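Local coordinates for beta-N-acetylglucosaminidase-like protein Glycoside hydrolase family 20 (PDB 6YHH) that probably hydrolyses terminal N-acetylglucosamine residues from chitin-derived oligosaccharides, as a family 20 beta-N-acetylhexosaminidase, at residues 49-54 against 498-503; 167-172 against 463-468; 493-498 against 503-508; 510-515 against 557-562. All blocks are in the same frame, centred on the assembly; numbering follows the deposited sequence.

Interaction 1: 49-54 against 498-503; sequences LRRLDG and LEELGL
The seam between helix 40-56 and the short 3-10 turn 499-501 is pinned by a salt bridge from Arg51 to Glu500. Arg51 NE donates to Glu500 OE2 at 2.8 Å, almost straight, with an N-H...O angle of 172°. The oxygen lies close to the guanidinium plane but takes the hydrogen on its anti side, somewhat off the carboxylate plane. Because the two flat groups stand 84° apart, this is a single-point bond rather than a two-pronged one. A bend in the arginine chain (chi3 63°) folds NE back toward the acid, on the side where CB, CG and CD already run alongside OE2. Leu501 adds an apolar lid: its CD2 sits over one face of the guanidinium, 3.6 Å from NE. Helix 40-56 belongs to the alpha/beta domain 2 that precedes the catalytic barrel in family 20 enzymes, whereas 498-503 leads out of helix 484-497, so the bridge joins two regions distant in sequence. Water supplements it twice. One molecule donates to Arg51 O at 2.7 Å and to Glu500 OE1 at 2.8 Å, tying the helix backbone to the acid; a second accepts from Arg51 NH2 at 3.0 Å and donates to Glu500 OE2 at 3.2 Å. Both charges have another partner: Arg51 NH2 pairs with Glu118 and Glu500 OE1 with Arg55, a row of alternating charges that would probably keep all four groups ionised. Close by, Gly54 O accepts hydrogen bonds from Thr554 and Asn515 of the second subunit.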
loop_
_atom_site.group_PDB
_atom_site.type_symbol
_atom_site.label_atom_id
_atom_site.label_comp_id
_atom_site.label_asym_id
_atom_site.label_seq_id
_atom_site.Cartn_x
_atom_site.Cartn_y
_atom_site.Cartn_z
ATOM N N LEU A 49 1.473 -18.230 11.257
ATOM C CA LEU A 49 2.847 -18.356 11.756
ATOM C C LEU A 49 3.691 -17.144 11.355
ATOM O O LEU A 49 4.408 -16.583 12.179
ATOM C CB LEU A 49 3.437 -19.662 11.260
ATOM C CG LEU A 49 4.784 -20.037 11.866
ATOM C CD1 LEU A 49 4.567 -20.297 13.328
ATOM C CD2 LEU A 49 5.357 -21.290 11.215
ATOM N N ARG A 50 3.573 -16.727 10.096
ATOM C CA ARG A 50 4.231 -15.520 9.634
ATOM C C ARG A 50 3.820 -14.305 10.434
ATOM O O ARG A 50 4.665 -13.503 10.879
ATOM C CB ARG A 50 4.014 -15.263 8.150
ATOM C CG ARG A 50 4.547 -16.313 7.173
ATOM C CD ARG A 50 6.096 -16.265 7.149
ATOM N NE ARG A 50 6.720 -17.014 8.206
ATOM C CZ ARG A 50 6.848 -18.345 8.263
ATOM N NH1 ARG A 50 6.297 -19.105 7.296
ATOM N NH2 ARG A 50 7.473 -18.883 9.278
ATOM N N ARG A 51 2.505 -14.163 10.680
ATOM C CA ARG A 51 2.042 -13.020 11.428
ATOM C C ARG A 51 2.535 -13.050 12.888
ATOM O O ARG A 51 2.997 -12.040 13.441
ATOM C CB ARG A 51 0.527 -12.919 11.386
ATOM C CG ARG A 51 0.022 -12.559 10.013
ATOM C CD ARG A 51 -1.425 -12.894 9.789
ATOM N NE ARG A 51 -2.331 -12.191 10.639
ATOM C CZ ARG A 51 -3.597 -12.539 10.864
ATOM N NH1 ARG A 51 -4.059 -13.676 10.398
ATOM N NH2 ARG A 51 -4.385 -11.755 11.610
ATOM N N LEU A 52 2.443 -14.204 13.501
ATOM C CA LEU A 52 2.945 -14.351 14.860
ATOM C C LEU A 52 4.415 -14.013 14.993
ATOM O O LEU A 52 4.822 -13.352 15.929
ATOM C CB LEU A 52 2.654 -15.797 15.336
ATOM C CG LEU A 52 3.024 -16.086 16.766
ATOM C CD1 LEU A 52 2.302 -15.160 17.756
ATOM C CD2 LEU A 52 2.792 -17.547 17.119
ATOM N N ASP A 53 5.205 -14.485 14.045
ATOM C CA ASP A 53 6.647 -14.198 14.024
ATOM C C ASP A 53 6.887 -12.719 13.852
ATOM O O ASP A 53 7.771 -12.124 14.480
ATOM C CB ASP A 53 7.335 -14.985 12.919
ATOM C CG ASP A 53 8.791 -15.432 13.308
ATOM O OD1 ASP A 53 9.293 -15.099 14.376
ATOM O OD2 ASP A 53 9.340 -16.163 12.463
ATOM N N GLY A 54 6.090 -12.073 12.983
ATOM C CA GLY A 54 6.269 -10.635 12.805
ATOM C C GLY A 54 6.053 -9.832 14.096
ATOM O O GLY A 54 6.640 -8.789 14.312
ATOM N N LEU A 498 -4.320 -4.950 12.691
ATOM C CA LEU A 498 -4.676 -5.036 11.288
ATOM C C LEU A 498 -3.570 -4.464 10.386
ATOM O O LEU A 498 -3.519 -4.827 9.189
ATOM C CB LEU A 498 -6.028 -4.342 11.003
ATOM C CG LEU A 498 -7.291 -4.901 11.598
ATOM C CD1 LEU A 498 -8.440 -3.934 11.384
ATOM C CD2 LEU A 498 -7.616 -6.239 10.938
ATOM N N GLU A 499 -2.679 -3.634 10.927
ATOM C CA GLU A 499 -1.653 -3.034 10.068
ATOM C C GLU A 499 -0.724 -4.049 9.476
ATOM O O GLU A 499 -0.152 -3.829 8.401
ATOM C CB GLU A 499 -0.828 -1.999 10.806
ATOM C CG GLU A 499 -1.558 -0.707 11.179
ATOM C CD GLU A 499 -0.620 0.375 11.586
ATOM O OE1 GLU A 499 0.112 0.175 12.547
ATOM O OE2 GLU A 499 -0.558 1.359 10.800
ATOM N N GLU A 500 -0.559 -5.197 10.146
ATOM C CA GLU A 500 0.285 -6.224 9.578
ATOM C C GLU A 500 -0.249 -6.829 8.302
ATOM O O GLU A 500 0.497 -7.486 7.604
ATOM C CB GLU A 500 0.585 -7.333 10.609
ATOM C CG GLU A 500 -0.593 -8.276 10.814
ATOM C CD GLU A 500 -0.527 -9.145 12.072
ATOM O OE1 GLU A 500 0.338 -8.898 12.942
ATOM O OE2 GLU A 500 -1.419 -10.026 12.159
ATOM N N LEU A 501 -1.520 -6.616 8.025
ATOM C CA LEU A 501 -2.149 -7.130 6.829
ATOM C C LEU A 501 -2.148 -6.047 5.708
ATOM O O LEU A 501 -2.717 -6.250 4.639
ATOM C CB LEU A 501 -3.619 -7.485 7.171
ATOM C CG LEU A 501 -3.746 -8.512 8.293
ATOM C CD1 LEU A 501 -5.219 -8.717 8.676
ATOM C CD2 LEU A 501 -3.031 -9.801 7.992
ATOM N N GLY A 502 -1.459 -4.940 5.932
ATOM C CA GLY A 502 -1.339 -3.869 4.940
ATOM C C GLY A 502 -2.383 -2.797 5.044
ATOM O O GLY A 502 -2.381 -1.833 4.260
ATOM N N LEU A 503 -3.302 -2.913 5.992
ATOM C CA LEU A 503 -4.370 -1.902 6.071
ATOM C C LEU A 503 -3.797 -0.529 6.361
ATOM O O LEU A 503 -2.852 -0.358 7.147
ATOM C CB LEU A 503 -5.446 -2.293 7.165
ATOM C CG LEU A 503 -6.541 -3.291 6.726
ATOM C CD1 LEU A 503 -7.246 -3.121 5.434
ATOM C CD2 LEU A 503 -5.848 -4.622 6.462
HETATM O O HOH W 1 2.933 -9.694 12.116
HETATM O O HOH W 2 -4.431 -8.870 12.543
#

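Interaction 2: 167-172 against 463-468; sequences LDALAA and RVWPRT
The indole of Trp465 overlaps the methyl of Ala169, whose CB stands 3.3 Å above the ring plane, offset toward the rim, and comes within 3.4 Å of CZ2. The contact belongs to the beta/alpha barrel of the catalytic domain: helix 160-172 follows strand 146-152, and Trp465 lies in the turn between helices 460-464 and 467-476, beyond strand 443-450, which pairs in parallel with 146-152. Leu170 meets the same six-membered ring in another way, bringing CD2 to the edge near the ring plane, 4.1 Å from CH2, with its side chain roughly perpendicular to that of the tryptophan. The opposite side of the indole is covered by its own segment, Val464 CG1 lying 3.3 Å above the plane and Thr468 CB 3.7 Å above it, both offset toward the rim. The ring is thus a buried wedge, gripped from both sides by small or branched aliphatic groups. Trp465 is where the chain leaves helical geometry, and a cis peptide bond joins it to Pro466 at the N-cap of the next helix; with chi1 at -53°, CG is anti to the carbonyl carbon and the ring reaches helix 160-172. Leu170 and Val464 also pack on Leu149 of strand 146-152. Two side-chain bonds brace the turn. Arg467 NH2 donates to Arg463 O at 2.8 Å, in the carbonyl plane and on a lone pair, while Val464 O takes both Thr468 N and, at 2.7 Å, Thr468 OG1.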
loop_
_atom_site.group_PDB
_atom_site.type_symbol
_atom_site.label_atom_id
_atom_site.label_comp_id
_atom_site.label_asym_id
_atom_site.label_seq_id
_atom_site.Cartn_x
_atom_site.Cartn_y
_atom_site.Cartn_z
ATOM N N LEU A 167 -9.886 -8.384 2.259
ATOM C CA LEU A 167 -10.264 -9.759 2.488
ATOM C C LEU A 167 -9.470 -10.288 3.677
ATOM O O LEU A 167 -10.037 -10.992 4.545
ATOM C CB LEU A 167 -9.997 -10.611 1.227
ATOM C CG LEU A 167 -11.029 -10.360 0.149
ATOM C CD1 LEU A 167 -10.590 -10.939 -1.232
ATOM C CD2 LEU A 167 -12.417 -10.846 0.534
ATOM N N ASP A 168 -8.166 -9.963 3.797
ATOM C CA ASP A 168 -7.426 -10.388 5.004
ATOM C C ASP A 168 -8.036 -9.787 6.264
ATOM O O ASP A 168 -8.108 -10.480 7.297
ATOM C CB ASP A 168 -5.953 -10.010 4.892
ATOM C CG ASP A 168 -5.211 -10.875 3.856
ATOM O OD1 ASP A 168 -5.212 -12.117 4.064
ATOM O OD2 ASP A 168 -4.645 -10.337 2.936
ATOM N N ALA A 169 -8.437 -8.520 6.203
ATOM C CA ALA A 169 -8.990 -7.859 7.384
ATOM C C ALA A 169 -10.336 -8.555 7.787
ATOM O O ALA A 169 -10.670 -8.699 8.997
ATOM C CB ALA A 169 -9.200 -6.385 7.175
ATOM N N LEU A 170 -11.138 -8.871 6.785
ATOM C CA LEU A 170 -12.445 -9.565 7.012
ATOM C C LEU A 170 -12.161 -10.898 7.760
ATOM O O LEU A 170 -12.740 -11.136 8.797
ATOM C CB LEU A 170 -13.206 -9.881 5.726
ATOM C CG LEU A 170 -13.868 -8.677 5.041
ATOM C CD1 LEU A 170 -14.747 -9.182 3.905
ATOM C CD2 LEU A 170 -14.543 -7.661 5.851
ATOM N N ALA A 171 -11.193 -11.648 7.275
ATOM C CA ALA A 171 -10.865 -12.892 7.997
ATOM C C ALA A 171 -10.402 -12.648 9.395
ATOM O O ALA A 171 -10.737 -13.389 10.302
ATOM C CB ALA A 171 -9.902 -13.766 7.194
ATOM N N ALA A 172 -9.587 -11.621 9.589
ATOM C CA ALA A 172 -9.079 -11.287 10.896
ATOM C C ALA A 172 -10.172 -10.997 11.881
ATOM O O ALA A 172 -10.024 -11.248 13.124
ATOM C CB ALA A 172 -8.155 -10.083 10.770
ATOM N N ARG A 463 -11.716 4.788 6.237
ATOM C CA ARG A 463 -13.195 4.815 6.372
ATOM C C ARG A 463 -13.724 3.463 6.901
ATOM O O ARG A 463 -14.610 3.395 7.790
ATOM C CB ARG A 463 -13.824 5.209 5.016
ATOM C CG ARG A 463 -13.919 6.732 4.839
ATOM C CD ARG A 463 -12.634 7.516 5.005
ATOM N NE ARG A 463 -12.904 8.956 5.007
ATOM C CZ ARG A 463 -12.254 9.831 5.790
ATOM N NH1 ARG A 463 -11.165 9.467 6.480
ATOM N NH2 ARG A 463 -12.652 11.126 5.802
ATOM N N VAL A 464 -13.235 2.361 6.353
ATOM C CA VAL A 464 -13.739 1.016 6.736
ATOM C C VAL A 464 -13.335 0.621 8.149
ATOM O O VAL A 464 -14.166 0.081 8.881
ATOM C CB VAL A 464 -13.312 -0.046 5.709
ATOM C CG1 VAL A 464 -13.819 -1.426 6.076
ATOM C CG2 VAL A 464 -13.881 0.366 4.374
ATOM N N TRP A 465 -12.094 0.879 8.512
ATOM C CA TRP A 465 -11.450 0.375 9.763
ATOM C C TRP A 465 -11.073 1.528 10.632
ATOM O O TRP A 465 -10.543 2.548 10.131
ATOM C CB TRP A 465 -10.206 -0.452 9.404
ATOM C CG TRP A 465 -10.535 -1.558 8.394
ATOM C CD1 TRP A 465 -10.243 -1.586 7.027
ATOM C CD2 TRP A 465 -11.277 -2.767 8.659
ATOM N NE1 TRP A 465 -10.792 -2.728 6.466
ATOM C CE2 TRP A 465 -11.417 -3.462 7.450
ATOM C CE3 TRP A 465 -11.905 -3.300 9.833
ATOM C CZ2 TRP A 465 -12.134 -4.635 7.352
ATOM C CZ3 TRP A 465 -12.582 -4.497 9.737
ATOM C CH2 TRP A 465 -12.715 -5.153 8.470
ATOM N N PRO A 466 -11.274 1.420 11.973
ATOM C CA PRO A 466 -11.658 0.204 12.646
ATOM C C PRO A 466 -13.146 0.030 12.892
ATOM O O PRO A 466 -13.552 -0.957 13.551
ATOM C CB PRO A 466 -10.945 0.321 13.989
ATOM C CG PRO A 466 -11.053 1.807 14.261
ATOM C CD PRO A 466 -10.858 2.460 12.902
ATOM N N ARG A 467 -14.011 0.880 12.391
ATOM C CA ARG A 467 -15.423 0.736 12.668
ATOM C C ARG A 467 -16.029 -0.582 12.229
ATOM O O ARG A 467 -16.943 -1.108 12.921
ATOM C CB ARG A 467 -16.280 1.919 12.186
ATOM C CG ARG A 467 -15.979 3.253 12.897
ATOM C CD ARG A 467 -16.730 4.502 12.429
ATOM N NE ARG A 467 -16.290 4.755 11.041
ATOM C CZ ARG A 467 -17.055 5.145 10.059
ATOM N NH1 ARG A 467 -18.287 5.539 10.265
ATOM N NH2 ARG A 467 -16.554 5.134 8.828
ATOM N N THR A 468 -15.603 -1.137 11.101
ATOM C CA THR A 468 -16.134 -2.398 10.651
ATOM C C THR A 468 -15.775 -3.570 11.599
ATOM O O THR A 468 -16.450 -4.576 11.610
ATOM C CB THR A 468 -15.740 -2.636 9.200
ATOM O OG1 THR A 468 -16.287 -1.505 8.470
ATOM C CG2 THR A 468 -16.283 -3.945 8.677
#

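Interaction 3: 493-498 against 503-508; sequences SVSFRL and LTHIKN
His505 reaches across from the 503-508 segment to Ser495 on helix 484-497. Its CB starts against the Trp465 carbonyl oxygen, and a chi1 of 51° sets CG between the backbone N and the carbonyl carbon, directing the imidazole at the helix. Along the ring, CD2 comes to 3.2 Å from Ser495 OG, while CE1 lies 3.5 Å from Ser495 O and 4.1 Å from Leu498 CB. At the tip, NE2 donates to Ser495 O at 3.0 Å with an N-H...O angle of 141°. The acceptor lies in the ring plane, but the donor stands above the carbonyl plane, 46° out of it, and so misses the lone pairs. A weak second bond runs from NE2 to Ser495 OG, also 3.0 Å long, making the N-H shared between two oxygens of one residue. Beside this polar grip, Leu503 CD2 packs on Leu498 O at 3.6 Å, and Ile506 CD1 approaches Ser495 O at 4.3 Å. The histidine thus straps the 503-508 segment back onto helix 484-497, across the four-residue link 499-502. Leu498 and Leu503 rest on helix 160-172 through Ala172 and Ala169. Ile506 packs against Arg514 of the second subunit, so the turn that leads into helix 507-517 touches both barrel helix 160-172 and the dimer partner.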
loop_
_atom_site.group_PDB
_atom_site.type_symbol
_atom_site.label_atom_id
_atom_site.label_comp_id
_atom_site.label_asym_id
_atom_site.label_seq_id
_atom_site.Cartn_x
_atom_site.Cartn_y
_atom_site.Cartn_z
ATOM N N SER A 493 -6.250 -2.232 20.119
ATOM C CA SER A 493 -5.250 -3.206 19.704
ATOM C C SER A 493 -5.659 -3.988 18.461
ATOM O O SER A 493 -4.808 -4.335 17.650
ATOM C CB SER A 493 -4.887 -4.183 20.840
ATOM O OG SER A 493 -5.999 -4.931 21.226
ATOM N N VAL A 494 -6.942 -4.239 18.296
ATOM C CA VAL A 494 -7.449 -4.879 17.079
ATOM C C VAL A 494 -7.094 -4.009 15.861
ATOM O O VAL A 494 -6.580 -4.532 14.847
ATOM C CB VAL A 494 -8.984 -5.061 17.215
ATOM C CG1 VAL A 494 -9.580 -5.569 15.920
ATOM C CG2 VAL A 494 -9.336 -6.055 18.332
ATOM N N SER A 495 -7.342 -2.717 15.969
ATOM C CA SER A 495 -7.062 -1.808 14.868
ATOM C C SER A 495 -5.553 -1.749 14.540
ATOM O O SER A 495 -5.145 -1.796 13.372
ATOM C CB SER A 495 -7.562 -0.415 15.235
ATOM O OG SER A 495 -7.354 0.506 14.143
ATOM N N PHE A 496 -4.729 -1.673 15.588
ATOM C CA PHE A 496 -3.287 -1.729 15.433
ATOM C C PHE A 496 -2.819 -2.982 14.732
ATOM O O PHE A 496 -2.067 -2.904 13.739
ATOM C CB PHE A 496 -2.708 -1.584 16.807
ATOM C CG PHE A 496 -1.371 -2.225 17.062
ATOM C CD1 PHE A 496 -0.274 -1.895 16.327
ATOM C CD2 PHE A 496 -1.186 -3.012 18.186
ATOM C CE1 PHE A 496 0.942 -2.460 16.570
ATOM C CE2 PHE A 496 0.060 -3.586 18.508
ATOM C CZ PHE A 496 1.151 -3.262 17.705
ATOM N N ARG A 497 -3.294 -4.151 15.164
ATOM C CA ARG A 497 -2.814 -5.406 14.575
ATOM C C ARG A 497 -3.242 -5.632 13.138
ATOM O O ARG A 497 -2.619 -6.381 12.404
ATOM C CB ARG A 497 -3.095 -6.577 15.501
ATOM C CG ARG A 497 -2.265 -6.540 16.779
ATOM C CD ARG A 497 -0.738 -6.570 16.534
ATOM N NE ARG A 497 -0.022 -6.748 17.827
ATOM C CZ ARG A 497 1.301 -6.673 17.924
ATOM N NH1 ARG A 497 2.040 -6.451 16.833
ATOM N NH2 ARG A 497 1.905 -6.763 19.109
ATOM N N LEU A 498 -4.320 -4.950 12.691
ATOM C CA LEU A 498 -4.676 -5.036 11.288
ATOM C C LEU A 498 -3.570 -4.464 10.386
ATOM O O LEU A 498 -3.519 -4.827 9.189
ATOM C CB LEU A 498 -6.028 -4.342 11.003
ATOM C CG LEU A 498 -7.291 -4.901 11.598
ATOM C CD1 LEU A 498 -8.440 -3.934 11.384
ATOM C CD2 LEU A 498 -7.616 -6.239 10.938
ATOM N N LEU A 503 -3.302 -2.913 5.992
ATOM C CA LEU A 503 -4.370 -1.902 6.071
ATOM C C LEU A 503 -3.797 -0.529 6.361
ATOM O O LEU A 503 -2.852 -0.358 7.147
ATOM C CB LEU A 503 -5.446 -2.293 7.165
ATOM C CG LEU A 503 -6.541 -3.291 6.726
ATOM C CD1 LEU A 503 -7.246 -3.121 5.434
ATOM C CD2 LEU A 503 -5.848 -4.622 6.462
ATOM N N THR A 504 -4.333 0.499 5.729
ATOM C CA THR A 504 -3.661 1.804 5.646
ATOM C C THR A 504 -4.332 2.818 6.518
ATOM O O THR A 504 -4.024 4.001 6.439
ATOM C CB THR A 504 -3.701 2.399 4.232
ATOM O OG1 THR A 504 -5.045 2.755 3.838
ATOM C CG2 THR A 504 -3.161 1.433 3.167
ATOM N N HIS A 505 -5.277 2.393 7.350
ATOM C CA HIS A 505 -6.089 3.376 8.092
ATOM C C HIS A 505 -5.278 4.370 8.947
ATOM O O HIS A 505 -5.577 5.556 8.984
ATOM C CB HIS A 505 -7.171 2.711 8.924
ATOM C CG HIS A 505 -6.686 1.610 9.796
ATOM N ND1 HIS A 505 -6.049 0.499 9.291
ATOM C CD2 HIS A 505 -6.786 1.412 11.136
ATOM C CE1 HIS A 505 -5.702 -0.289 10.288
ATOM N NE2 HIS A 505 -6.209 0.206 11.413
ATOM N N ILE A 506 -4.238 3.903 9.585
ATOM C CA ILE A 506 -3.389 4.747 10.434
ATOM C C ILE A 506 -2.312 5.396 9.556
ATOM O O ILE A 506 -2.069 6.625 9.621
ATOM C CB ILE A 506 -2.755 3.925 11.600
ATOM C CG1 ILE A 506 -3.867 3.287 12.461
ATOM C CG2 ILE A 506 -1.934 4.837 12.484
ATOM C CD1 ILE A 506 -3.399 2.152 13.329
ATOM N N LYS A 507 -1.612 4.608 8.741
ATOM C CA LYS A 507 -0.389 5.116 8.083
ATOM C C LYS A 507 -0.652 6.110 6.951
ATOM O O LYS A 507 0.140 7.049 6.755
ATOM C CB LYS A 507 0.503 3.932 7.604
ATOM C CG LYS A 507 -0.007 3.137 6.426
ATOM C CD LYS A 507 0.789 1.872 6.231
ATOM C CE LYS A 507 0.397 1.149 4.995
ATOM N NZ LYS A 507 1.047 -0.219 4.890
ATOM N N ASN A 508 -1.750 5.931 6.200
ATOM C CA ASN A 508 -2.021 6.836 5.113
ATOM C C ASN A 508 -2.444 8.218 5.648
ATOM O O ASN A 508 -2.347 9.205 4.936
ATOM C CB ASN A 508 -3.054 6.252 4.115
ATOM C CG ASN A 508 -2.436 5.369 3.049
ATOM O OD1 ASN A 508 -3.150 4.918 2.042
ATOM N ND2 ASN A 508 -1.174 5.080 3.206
#

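Interaction 4: 510-515 against 557-562; sequences AVILRN and ADACTP
Ala559 presents its methyl to two side chains of helix 507-517: CB lies 3.7 Å from Leu513 CD2 and 3.9 Å from Ile512 CG2. The isoleucine also extends its other branch, with CD1 reaching Asp558 O at 3.8 Å and Asp558 CB at 4.1 Å. Its chi1 of -69° holds CG2 anti to the backbone N, so that the two branches touch successive residues, 559 and 558. Having only a methyl, Ala559 lets the backbones come close, its CA being 6.2 Å from Ile512 CA. In the next shell, Asp558 turns its carboxylate to a salt bridge with Arg540 and a hydrogen bond from Leu555 N, and Asn515 ND2 donates to Thr554 O. Leu513 continues into helix 523-529, touching Val525, Asn526 and Thr529. From the barrel side, Arg463 donates to the carbonyl oxygens of Ala557 and Cys560, while Arg514 forms a salt bridge with Glu499 of the second subunit. The contact is plain apolar packing of a short helical turn, 557-559, on a longer helix, within the largely helical region that follows the family 20 barrel.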
loop_
_atom_site.group_PDB
_atom_site.type_symbol
_atom_site.label_atom_id
_atom_site.label_comp_id
_atom_site.label_asym_id
_atom_site.label_seq_id
_atom_site.Cartn_x
_atom_site.Cartn_y
_atom_site.Cartn_z
ATOM N N ALA A 510 -0.833 9.893 7.829
ATOM C CA ALA A 510 0.406 10.728 7.914
ATOM C C ALA A 510 0.855 11.227 6.550
ATOM O O ALA A 510 1.428 12.292 6.450
ATOM C CB ALA A 510 1.571 9.960 8.573
ATOM N N VAL A 511 0.638 10.470 5.484
ATOM C CA VAL A 511 0.886 10.886 4.182
ATOM C C VAL A 511 0.079 12.148 3.842
ATOM O O VAL A 511 0.604 13.139 3.275
ATOM C CB VAL A 511 0.510 9.816 3.150
ATOM C CG1 VAL A 511 0.682 10.346 1.745
ATOM C CG2 VAL A 511 1.352 8.557 3.395
ATOM N N ILE A 512 -1.211 12.098 4.165
ATOM C CA ILE A 512 -2.101 13.249 3.941
ATOM C C ILE A 512 -1.636 14.447 4.763
ATOM O O ILE A 512 -1.568 15.558 4.250
ATOM C CB ILE A 512 -3.554 12.904 4.234
ATOM C CG1 ILE A 512 -4.034 11.911 3.136
ATOM C CG2 ILE A 512 -4.439 14.124 4.184
ATOM C CD1 ILE A 512 -5.282 11.156 3.556
ATOM N N LEU A 513 -1.228 14.212 6.000
ATOM C CA LEU A 513 -0.819 15.325 6.876
ATOM C C LEU A 513 0.481 15.958 6.333
ATOM O O LEU A 513 0.633 17.155 6.344
ATOM C CB LEU A 513 -0.673 14.899 8.302
ATOM C CG LEU A 513 -2.008 14.555 8.875
ATOM C CD1 LEU A 513 -1.726 14.088 10.298
ATOM C CD2 LEU A 513 -3.087 15.608 8.897
ATOM N N ARG A 514 1.395 15.127 5.819
ATOM C CA ARG A 514 2.626 15.690 5.166
ATOM C C ARG A 514 2.283 16.514 3.949
ATOM O O ARG A 514 2.840 17.630 3.761
ATOM C CB ARG A 514 3.642 14.604 4.856
ATOM C CG ARG A 514 4.447 14.175 6.096
ATOM C CD ARG A 514 5.529 13.156 5.685
ATOM N NE ARG A 514 5.013 11.811 5.363
ATOM C CZ ARG A 514 4.719 10.844 6.229
ATOM N NH1 ARG A 514 4.790 11.046 7.527
ATOM N NH2 ARG A 514 4.255 9.690 5.788
ATOM N N ASN A 515 1.328 16.063 3.156
ATOM C CA ASN A 515 0.880 16.851 2.013
ATOM C C ASN A 515 0.330 18.217 2.502
ATOM O O ASN A 515 0.665 19.264 1.958
ATOM C CB ASN A 515 -0.200 16.076 1.253
ATOM C CG ASN A 515 -0.700 16.884 0.081
ATOM O OD1 ASN A 515 0.092 17.257 -0.787
ATOM N ND2 ASN A 515 -2.025 17.155 0.050
ATOM N N ALA A 557 -10.040 16.949 5.706
ATOM C CA ALA A 557 -11.165 16.051 5.992
ATOM C C ALA A 557 -10.827 14.571 5.758
ATOM O O ALA A 557 -11.325 13.702 6.462
ATOM C CB ALA A 557 -12.382 16.419 5.176
ATOM N N ASP A 558 -9.927 14.338 4.787
ATOM C CA ASP A 558 -9.496 12.990 4.434
ATOM C C ASP A 558 -8.584 12.367 5.456
ATOM O O ASP A 558 -8.508 11.166 5.512
ATOM C CB ASP A 558 -8.862 13.034 3.049
ATOM C CG ASP A 558 -9.786 13.690 2.097
ATOM O OD1 ASP A 558 -10.915 13.121 1.923
ATOM O OD2 ASP A 558 -9.469 14.744 1.537
ATOM N N ALA A 559 -7.937 13.177 6.316
ATOM C CA ALA A 559 -7.150 12.707 7.449
ATOM C C ALA A 559 -7.905 12.547 8.721
ATOM O O ALA A 559 -7.438 11.889 9.652
ATOM C CB ALA A 559 -6.002 13.726 7.681
ATOM N N CYS A 560 -9.151 13.042 8.752
ATOM C CA CYS A 560 -9.974 12.923 9.943
ATOM C C CYS A 560 -10.968 11.743 9.897
ATOM O O CYS A 560 -11.353 11.246 8.789
ATOM C CB CYS A 560 -10.776 14.213 10.198
ATOM S SG CYS A 560 -9.743 15.643 10.528
ATOM N N THR A 561 -11.324 11.278 11.121
ATOM C CA THR A 561 -12.243 10.164 11.262
ATOM C C THR A 561 -13.233 10.433 12.356
ATOM O O THR A 561 -12.950 11.270 13.193
ATOM C CB THR A 561 -11.450 8.867 11.552
ATOM O OG1 THR A 561 -10.421 9.138 12.524
ATOM C CG2 THR A 561 -10.724 8.440 10.298
ATOM N N PRO A 562 -14.363 9.691 12.445
ATOM C CA PRO A 562 -15.246 9.816 13.633
ATOM C C PRO A 562 -14.577 9.301 14.895
ATOM O O PRO A 562 -13.478 8.761 14.846
ATOM C CB PRO A 562 -16.441 8.904 13.314
ATOM C CG PRO A 562 -16.172 8.334 11.951
ATOM C CD PRO A 562 -14.802 8.631 11.536
#

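From the N terminus, helix 40-56 opens interaction 1, which closes only at 498-503, a loop of 443 residues spanning the barrel. Interaction 2 falls wholly within that loop and joins barrel helix 160-172 to the turn after strand 443-450. Interaction 3 crosses interaction 1: its segments flank 498-503 and share Leu498 and Leu503 with it, closing a span of just four residues. Leu498 and Leu503 also pack on Trp465, so interactions 1, 2 and 3 meet there. Interaction 4 follows in series, closing 41 residues on helix 507-517, with Arg463 linking it back to interaction 2. Interactions 1, 3 and 4 also touch the second subunit.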